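Side-chain contacts in adhesion and penetration protein autotransporter (Haemophilus influenzae, PDB 3SYJ), which promotes adherence of the bacterium to host cells and invasion, and is probably a serine protease of the S6 peptidase family displayed on the cell surface: residues G58-A61 / Y67-S70; A61-Q66 / W232-I237; V75-V80 / H117-H122. All coordinates share one frame; numbering follows the deposited sequence.

Contact 1: residues G58-A61 / Y67-S70; sequences GVAA and YIVS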
loop_
_atom_site.group_PDB
_atom_site.type_symbol
_atom_site.label_atom_id
_atom_site.label_comp_id
_atom_site.label_asym_id
_atom_site.label_seq_id
_atom_site.Cartn_x
_atom_site.Cartn_y
_atom_site.Cartn_z
ATOM N N GLY A 58 40.531 47.543 -18.988
ATOM C CA GLY A 58 41.179 47.762 -17.713
ATOM C C GLY A 58 41.567 49.187 -17.365
ATOM O O GLY A 58 42.057 49.436 -16.265
ATOM N N VAL A 59 41.359 50.139 -18.265
ATOM C CA VAL A 59 41.847 51.486 -17.974
ATOM C C VAL A 59 40.800 52.414 -17.352
ATOM O O VAL A 59 41.105 53.569 -17.046
ATOM C CB VAL A 59 42.474 52.170 -19.207
ATOM C CG1 VAL A 59 43.576 51.301 -19.797
ATOM C CG2 VAL A 59 41.415 52.471 -20.243
ATOM N N ALA A 60 39.577 51.925 -17.147
ATOM C CA ALA A 60 38.528 52.794 -16.594
ATOM C C ALA A 60 37.461 52.076 -15.779
ATOM O O ALA A 60 37.273 50.861 -15.893
ATOM C CB ALA A 60 37.876 53.628 -17.697
ATOM N N ALA A 61 36.756 52.846 -14.959
ATOM C CA ALA A 61 35.708 52.283 -14.125
ATOM C C ALA A 61 34.443 53.136 -14.192
ATOM O O ALA A 61 34.511 54.359 -14.346
ATOM C CB ALA A 61 36.190 52.138 -12.687
ATOM N N TYR A 67 29.228 57.943 -17.067
ATOM C CA TYR A 67 30.546 58.504 -16.759
ATOM C C TYR A 67 31.562 57.461 -16.281
ATOM O O TYR A 67 31.231 56.541 -15.535
ATOM C CB TYR A 67 30.443 59.629 -15.728
ATOM C CG TYR A 67 29.656 60.821 -16.197
ATOM C CD1 TYR A 67 30.286 61.899 -16.799
ATOM C CD2 TYR A 67 28.277 60.871 -16.033
ATOM C CE1 TYR A 67 29.567 62.993 -17.226
ATOM C CE2 TYR A 67 27.545 61.959 -16.457
ATOM C CZ TYR A 67 28.194 63.017 -17.053
ATOM O OH TYR A 67 27.473 64.106 -17.480
ATOM N N ILE A 68 32.803 57.619 -16.725
ATOM C CA ILE A 68 33.893 56.772 -16.265
ATOM C C ILE A 68 34.983 57.640 -15.670
ATOM O O ILE A 68 34.915 58.874 -15.727
ATOM C CB ILE A 68 34.488 55.933 -17.406
ATOM C CG1 ILE A 68 34.897 56.831 -18.577
ATOM C CG2 ILE A 68 33.492 54.872 -17.849
ATOM C CD1 ILE A 68 35.637 56.101 -19.676
ATOM N N VAL A 69 35.986 56.993 -15.088
ATOM C CA VAL A 69 37.126 57.700 -14.508
ATOM C C VAL A 69 38.414 57.017 -14.944
ATOM O O VAL A 69 38.464 55.792 -15.068
ATOM C CB VAL A 69 37.041 57.756 -12.974
ATOM C CG1 VAL A 69 37.361 56.399 -12.360
ATOM C CG2 VAL A 69 37.980 58.811 -12.434
ATOM N N SER A 70 39.445 57.815 -15.201
ATOM C CA SER A 70 40.744 57.308 -15.639
ATOM C C SER A 70 41.759 58.441 -15.544
ATOM O O SER A 70 41.427 59.515 -15.054
ATOM C CB SER A 70 40.661 56.781 -17.074
ATOM O OG SER A 70 41.828 56.067 -17.432
#
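The antiparallel hairpin of strands 61-64 and 67-69, within the S6 protease domain of the passenger, brings Ala61 and Val69 together as a hydrogen-bonded pair. Val69 N reaches Ala61 O at 3.1 Å, while the return bond from Ala61 N to Val69 O is weak at 3.4 Å. The two oxygens also receive CA-H contacts, Val69 O from Ala60 and Ala61 O from Ile68. Ala61 and Val69 put their side chains on one face, where both touch Ile234 of strand 231-238. On the other face, Ala60 CB meets the tip of Ile68, with CD1 3.9 Å away. Ile68 turns its CG1 branch between the backbone N and the carbonyl carbon (chi1 54°), which brings the CD1 methyl to Ala60; Pro119 and Leu121 also pack on this isoleucine. Just before the strand, Val59 lies about 7 Å, side chain to side chain, from Ser218, the probable catalytic serine. Ser70 swings its hydroxyl away from its own N (chi1 -169°) toward the backbone of Val59, and Asn74 is a second partner of the hydroxyl. Ser70 OG donates to Val59 O at 2.6 Å, tilted 21° from the carbonyl plane.

Contact 2: residues A61-Q66 / W232-I237; sequences ALVENQ and WLINGI
Ile234 reaches from strand 231-238 with both of its branches to meet strand 61-64, CD1 going to Ala61 and CG2 to Val63. CG1 stands opposite the backbone N (chi1 178°) and CD1 continues the zigzag (chi2 167°), an extended arm that sets the terminal methyl against the methyl of Ala61, CD1 to CB 3.9 Å. The shorter CG2 branch approaches the side of Val63, where CG2 and Val63 CG1 are 4.2 Å apart. The touch is made of methyl groups alone, and the backbones stay well separated, with the CA atoms of Val63 and Ile234 8.1 Å apart. The interface is small, 95 Å² in all, and is one part of a larger apolar cluster: Val69 of strand 67-69 also packs on Ile234, Ile237 and Val63, while Phe259 of helix 256-266 touches Val63. Pro221 of the adjacent strand adds to the packing around Ile234. Immediately after Ile234, Asn235 and Gly236 both face Met222 in a classic beta bulge. All three touching residues are buried, and the contact lies away from the active site. Packing of the two-stranded hairpin against the larger antiparallel sheet that contains 231-238 is consistent with the two-barrel, chymotrypsin-like fold of clan PA proteases, where this contact probably lies at the meeting of the barrels.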
loop_
_atom_site.group_PDB
_atom_site.type_symbol
_atom_site.label_atom_id
_atom_site.label_comp_id
_atom_site.label_asym_id
_atom_site.label_seq_id
_atom_site.Cartn_x
_atom_site.Cartn_y
_atom_site.Cartn_z
ATOM N N ALA A 61 36.756 52.846 -14.959
ATOM C CA ALA A 61 35.708 52.283 -14.125
ATOM C C ALA A 61 34.443 53.136 -14.192
ATOM O O ALA A 61 34.511 54.359 -14.346
ATOM C CB ALA A 61 36.190 52.138 -12.687
ATOM N N LEU A 62 33.297 52.475 -14.089
ATOM C CA LEU A 62 32.002 53.132 -14.247
ATOM C C LEU A 62 31.543 53.776 -12.934
ATOM O O LEU A 62 31.217 53.078 -11.974
ATOM C CB LEU A 62 30.968 52.115 -14.751
ATOM C CG LEU A 62 29.607 52.621 -15.248
ATOM C CD1 LEU A 62 29.728 53.451 -16.528
ATOM C CD2 LEU A 62 28.683 51.442 -15.460
ATOM N N VAL A 63 31.524 55.109 -12.897
ATOM C CA VAL A 63 31.192 55.830 -11.672
ATOM C C VAL A 63 29.798 56.482 -11.717
ATOM O O VAL A 63 29.289 56.944 -10.694
ATOM C CB VAL A 63 32.261 56.907 -11.336
ATOM C CG1 VAL A 63 33.643 56.276 -11.160
ATOM C CG2 VAL A 63 32.305 57.965 -12.416
ATOM N N GLU A 64 29.194 56.531 -12.900
ATOM C CA GLU A 64 27.802 56.944 -13.039
ATOM C C GLU A 64 27.253 56.244 -14.269
ATOM O O GLU A 64 27.988 55.524 -14.945
ATOM C CB GLU A 64 27.689 58.459 -13.184
ATOM C CG GLU A 64 26.749 59.115 -12.158
ATOM C CD GLU A 64 25.318 58.579 -12.206
ATOM O OE1 GLU A 64 24.765 58.265 -11.127
ATOM O OE2 GLU A 64 24.750 58.470 -13.316
ATOM N N ASN A 65 25.973 56.450 -14.568
ATOM C CA ASN A 65 25.341 55.775 -15.695
ATOM C C ASN A 65 26.028 56.053 -17.034
ATOM O O ASN A 65 26.110 55.171 -17.892
ATOM C CB ASN A 65 23.847 56.111 -15.758
ATOM C CG ASN A 65 23.085 55.601 -14.547
ATOM O OD1 ASN A 65 22.219 56.298 -14.005
ATOM N ND2 ASN A 65 23.406 54.381 -14.110
ATOM N N GLN A 66 26.521 57.274 -17.222
ATOM C CA GLN A 66 27.243 57.602 -18.453
ATOM C C GLN A 66 28.598 58.259 -18.197
ATOM O O GLN A 66 29.068 59.044 -19.013
ATOM C CB GLN A 66 26.388 58.473 -19.394
ATOM C CG GLN A 66 25.926 59.817 -18.811
ATOM C CD GLN A 66 25.211 60.718 -19.837
ATOM O OE1 GLN A 66 25.341 60.530 -21.052
ATOM N NE2 GLN A 66 24.459 61.703 -19.340
ATOM N N TRP A 232 31.600 48.260 -1.608
ATOM C CA TRP A 232 32.836 48.519 -2.320
ATOM C C TRP A 232 32.732 49.922 -2.919
ATOM O O TRP A 232 31.685 50.316 -3.441
ATOM C CB TRP A 232 33.088 47.468 -3.402
ATOM C CG TRP A 232 33.610 46.155 -2.873
ATOM C CD1 TRP A 232 32.899 45.000 -2.676
ATOM C CD2 TRP A 232 34.960 45.864 -2.482
ATOM N NE1 TRP A 232 33.726 44.008 -2.186
ATOM C CE2 TRP A 232 34.997 44.514 -2.058
ATOM C CE3 TRP A 232 36.143 46.614 -2.448
ATOM C CZ2 TRP A 232 36.169 43.898 -1.615
ATOM C CZ3 TRP A 232 37.316 45.992 -1.999
ATOM C CH2 TRP A 232 37.313 44.655 -1.592
ATOM N N LEU A 233 33.805 50.691 -2.801
ATOM C CA LEU A 233 33.863 52.029 -3.381
ATOM C C LEU A 233 35.111 52.094 -4.220
ATOM O O LEU A 233 36.105 51.436 -3.893
ATOM C CB LEU A 233 33.948 53.093 -2.283
ATOM C CG LEU A 233 32.745 53.223 -1.350
ATOM C CD1 LEU A 233 33.142 53.820 -0.016
ATOM C CD2 LEU A 233 31.694 54.075 -2.007
ATOM N N ILE A 234 35.086 52.860 -5.303
ATOM C CA ILE A 234 36.336 53.114 -5.987
ATOM C C ILE A 234 37.079 54.154 -5.160
ATOM O O ILE A 234 36.493 55.154 -4.740
ATOM C CB ILE A 234 36.179 53.557 -7.465
ATOM C CG1 ILE A 234 37.568 53.840 -8.050
ATOM C CG2 ILE A 234 35.279 54.772 -7.585
ATOM C CD1 ILE A 234 37.601 53.990 -9.539
ATOM N N ASN A 235 38.360 53.901 -4.895
ATOM C CA ASN A 235 39.136 54.775 -4.022
ATOM C C ASN A 235 40.134 55.620 -4.794
ATOM O O ASN A 235 40.397 56.759 -4.436
ATOM C CB ASN A 235 39.839 53.953 -2.938
ATOM C CG ASN A 235 40.569 54.815 -1.914
ATOM O OD1 ASN A 235 40.152 55.936 -1.601
ATOM N ND2 ASN A 235 41.661 54.287 -1.383
ATOM N N GLY A 236 40.692 55.068 -5.861
ATOM C CA GLY A 236 41.674 55.810 -6.623
ATOM C C GLY A 236 41.977 55.199 -7.968
ATOM O O GLY A 236 41.486 54.111 -8.304
ATOM N N ILE A 237 42.788 55.905 -8.745
ATOM C CA ILE A 237 43.214 55.405 -10.046
ATOM C C ILE A 237 44.739 55.341 -10.114
ATOM O O ILE A 237 45.433 56.239 -9.625
ATOM C CB ILE A 237 42.671 56.287 -11.173
ATOM C CG1 ILE A 237 43.057 57.750 -10.931
ATOM C CG2 ILE A 237 41.150 56.143 -11.254
ATOM C CD1 ILE A 237 42.671 58.672 -12.075
#

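Contact 3: residues V75-V80 / H117-H122; sequences VGYTDV and HNPRLH
The touching parts of 75-80 and 117-122 run 51° apart, and their short strands 79-80 and 120-121 are the outer members of a three-stranded antiparallel sheet with 96-100 between them. This small sheet belongs to the S6 protease domain, consistent with the chymotrypsin-like fold of clan PA. Val80 and Leu121 cross at about a right angle, Val80 CG2 lying 4.0 Å from Leu121 CD2 and almost as near the other methyl, CD1. In the loops leading into the two strands, Tyr77 and His117 approach from opposite directions and meet edge against edge without stacking. Their centroids are 6.0 Å apart and the planes are turned 40°, with Tyr77 CE2 at the edge of the imidazole. With CG placed between the backbone N and the carbonyl carbon (chi1 77°), the phenol points across from the loop toward His117, and Ser70, Ile68 and Ile98 also touch it. His117 ND1 is hydrogen-bonded to Asn103 OD1, which should help fix the ring's rotation. Pro119 CG rests 3.5 Å above one face of the imidazole, offset toward the rim, and is 3.6 Å from Tyr77 OH. Tyr77 OH and His117 NE2 share a hydrogen bond of 3.0 Å, with the direction of the proton left open.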
loop_
_atom_site.group_PDB
_atom_site.type_symbol
_atom_site.label_atom_id
_atom_site.label_comp_id
_atom_site.label_asym_id
_atom_site.label_seq_id
_atom_site.Cartn_x
_atom_site.Cartn_y
_atom_site.Cartn_z
ATOM N N VAL A 75 45.526 59.182 -23.468
ATOM C CA VAL A 75 45.038 60.145 -24.448
ATOM C C VAL A 75 44.529 59.510 -25.733
ATOM O O VAL A 75 44.048 60.212 -26.617
ATOM C CB VAL A 75 46.142 61.170 -24.817
ATOM C CG1 VAL A 75 46.548 61.973 -23.601
ATOM C CG2 VAL A 75 47.342 60.458 -25.422
ATOM N N GLY A 76 44.623 58.189 -25.835
ATOM C CA GLY A 76 44.299 57.509 -27.077
ATOM C C GLY A 76 42.942 56.826 -27.201
ATOM O O GLY A 76 42.349 56.822 -28.287
ATOM N N TYR A 77 42.445 56.236 -26.117
ATOM C CA TYR A 77 41.220 55.441 -26.203
ATOM C C TYR A 77 40.009 56.339 -26.407
ATOM O O TYR A 77 39.964 57.438 -25.886
ATOM C CB TYR A 77 41.049 54.523 -24.984
ATOM C CG TYR A 77 40.580 55.191 -23.713
ATOM C CD1 TYR A 77 39.457 54.719 -23.035
ATOM C CD2 TYR A 77 41.271 56.271 -23.165
ATOM C CE1 TYR A 77 39.026 55.314 -21.856
ATOM C CE2 TYR A 77 40.847 56.873 -21.983
ATOM C CZ TYR A 77 39.720 56.391 -21.333
ATOM O OH TYR A 77 39.276 56.978 -20.162
ATOM N N THR A 78 39.037 55.870 -27.179
ATOM C CA THR A 78 37.877 56.691 -27.521
ATOM C C THR A 78 36.567 56.042 -27.098
ATOM O O THR A 78 35.496 56.600 -27.317
ATOM C CB THR A 78 37.816 56.940 -29.032
ATOM O OG1 THR A 78 37.835 55.679 -29.716
ATOM C CG2 THR A 78 39.007 57.753 -29.475
ATOM N N ASP A 79 36.654 54.861 -26.496
ATOM C CA ASP A 79 35.464 54.117 -26.102
ATOM C C ASP A 79 35.791 53.030 -25.090
ATOM O O ASP A 79 36.958 52.680 -24.892
ATOM C CB ASP A 79 34.787 53.508 -27.334
ATOM C CG ASP A 79 35.754 52.756 -28.222
ATOM O OD1 ASP A 79 36.476 51.878 -27.707
ATOM O OD2 ASP A 79 35.791 53.037 -29.439
ATOM N N VAL A 80 34.756 52.503 -24.442
ATOM C CA VAL A 80 34.931 51.412 -23.493
ATOM C C VAL A 80 33.840 50.380 -23.704
ATOM O O VAL A 80 32.816 50.673 -24.320
ATOM C CB VAL A 80 34.891 51.904 -22.027
ATOM C CG1 VAL A 80 36.144 52.716 -21.701
ATOM C CG2 VAL A 80 33.637 52.722 -21.765
ATOM N N HIS A 117 40.900 62.401 -15.476
ATOM C CA HIS A 117 39.732 62.825 -16.249
ATOM C C HIS A 117 38.470 61.981 -15.997
ATOM O O HIS A 117 38.552 60.831 -15.561
ATOM C CB HIS A 117 40.048 62.948 -17.753
ATOM C CG HIS A 117 40.279 61.642 -18.450
ATOM N ND1 HIS A 117 40.833 61.564 -19.710
ATOM C CD2 HIS A 117 40.039 60.365 -18.066
ATOM C CE1 HIS A 117 40.921 60.296 -20.076
ATOM N NE2 HIS A 117 40.446 59.547 -19.097
ATOM N N ASN A 118 37.309 62.577 -16.272
ATOM C CA ASN A 118 36.006 61.949 -16.047
ATOM C C ASN A 118 35.167 61.900 -17.322
ATOM O O ASN A 118 34.205 62.653 -17.462
ATOM C CB ASN A 118 35.230 62.722 -14.985
ATOM C CG ASN A 118 35.316 62.086 -13.618
ATOM O OD1 ASN A 118 35.030 60.900 -13.456
ATOM N ND2 ASN A 118 35.689 62.875 -12.620
ATOM N N PRO A 119 35.531 61.013 -18.260
ATOM C CA PRO A 119 34.869 60.935 -19.566
ATOM C C PRO A 119 33.367 60.693 -19.473
ATOM O O PRO A 119 32.893 59.941 -18.616
ATOM C CB PRO A 119 35.549 59.738 -20.233
ATOM C CG PRO A 119 36.878 59.641 -19.577
ATOM C CD PRO A 119 36.657 60.074 -18.151
ATOM N N ARG A 120 32.630 61.351 -20.364
ATOM C CA ARG A 120 31.197 61.145 -20.527
ATOM C C ARG A 120 30.997 60.235 -21.740
ATOM O O ARG A 120 31.652 60.414 -22.768
ATOM C CB ARG A 120 30.509 62.498 -20.748
ATOM C CG ARG A 120 28.995 62.463 -20.865
ATOM C CD ARG A 120 28.454 63.821 -21.300
ATOM N NE ARG A 120 27.020 63.942 -21.056
ATOM C CZ ARG A 120 26.207 64.758 -21.726
ATOM N NH1 ARG A 120 26.681 65.533 -22.692
ATOM N NH2 ARG A 120 24.914 64.793 -21.433
ATOM N N LEU A 121 30.115 59.249 -21.603
ATOM C CA LEU A 121 29.836 58.281 -22.664
ATOM C C LEU A 121 28.583 58.687 -23.430
ATOM O O LEU A 121 27.779 59.459 -22.933
ATOM C CB LEU A 121 29.648 56.892 -22.060
ATOM C CG LEU A 121 30.822 56.431 -21.196
ATOM C CD1 LEU A 121 30.534 55.071 -20.565
ATOM C CD2 LEU A 121 32.090 56.388 -22.023
ATOM N N HIS A 122 28.413 58.168 -24.639
ATOM C CA HIS A 122 27.299 58.599 -25.470
ATOM C C HIS A 122 25.981 57.903 -25.121
ATOM O O HIS A 122 24.915 58.378 -25.507
ATOM C CB HIS A 122 27.632 58.497 -26.971
ATOM C CG HIS A 122 27.447 57.131 -27.559
ATOM N ND1 HIS A 122 28.073 56.009 -27.060
ATOM C CD2 HIS A 122 26.733 56.716 -28.634
ATOM C CE1 HIS A 122 27.738 54.960 -27.787
ATOM N NE2 HIS A 122 26.923 55.360 -28.748
#

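From the N terminus, contact 1 comes first and closes a tight hairpin, joining 58-61 to 67-70 across five residues. Contact 2 starts from the same strand, sharing Ala61, and closes a far longer loop at 232-237, bringing the hairpin onto the larger antiparallel sheet that holds 231-238. Contact 3 is nested inside that loop; it follows contact 1 in series and ties 75-80 to 117-122 across the short sheet centred on 96-100. Contacts 1 and 3 join through probable backbone hydrogen bonds, Ser70 O to His117 N and Ile68 N to Pro119 O. The hairpin thus touches strand 231-238 through contact 2 and the 117-122 segment of contact 3 through these bonds.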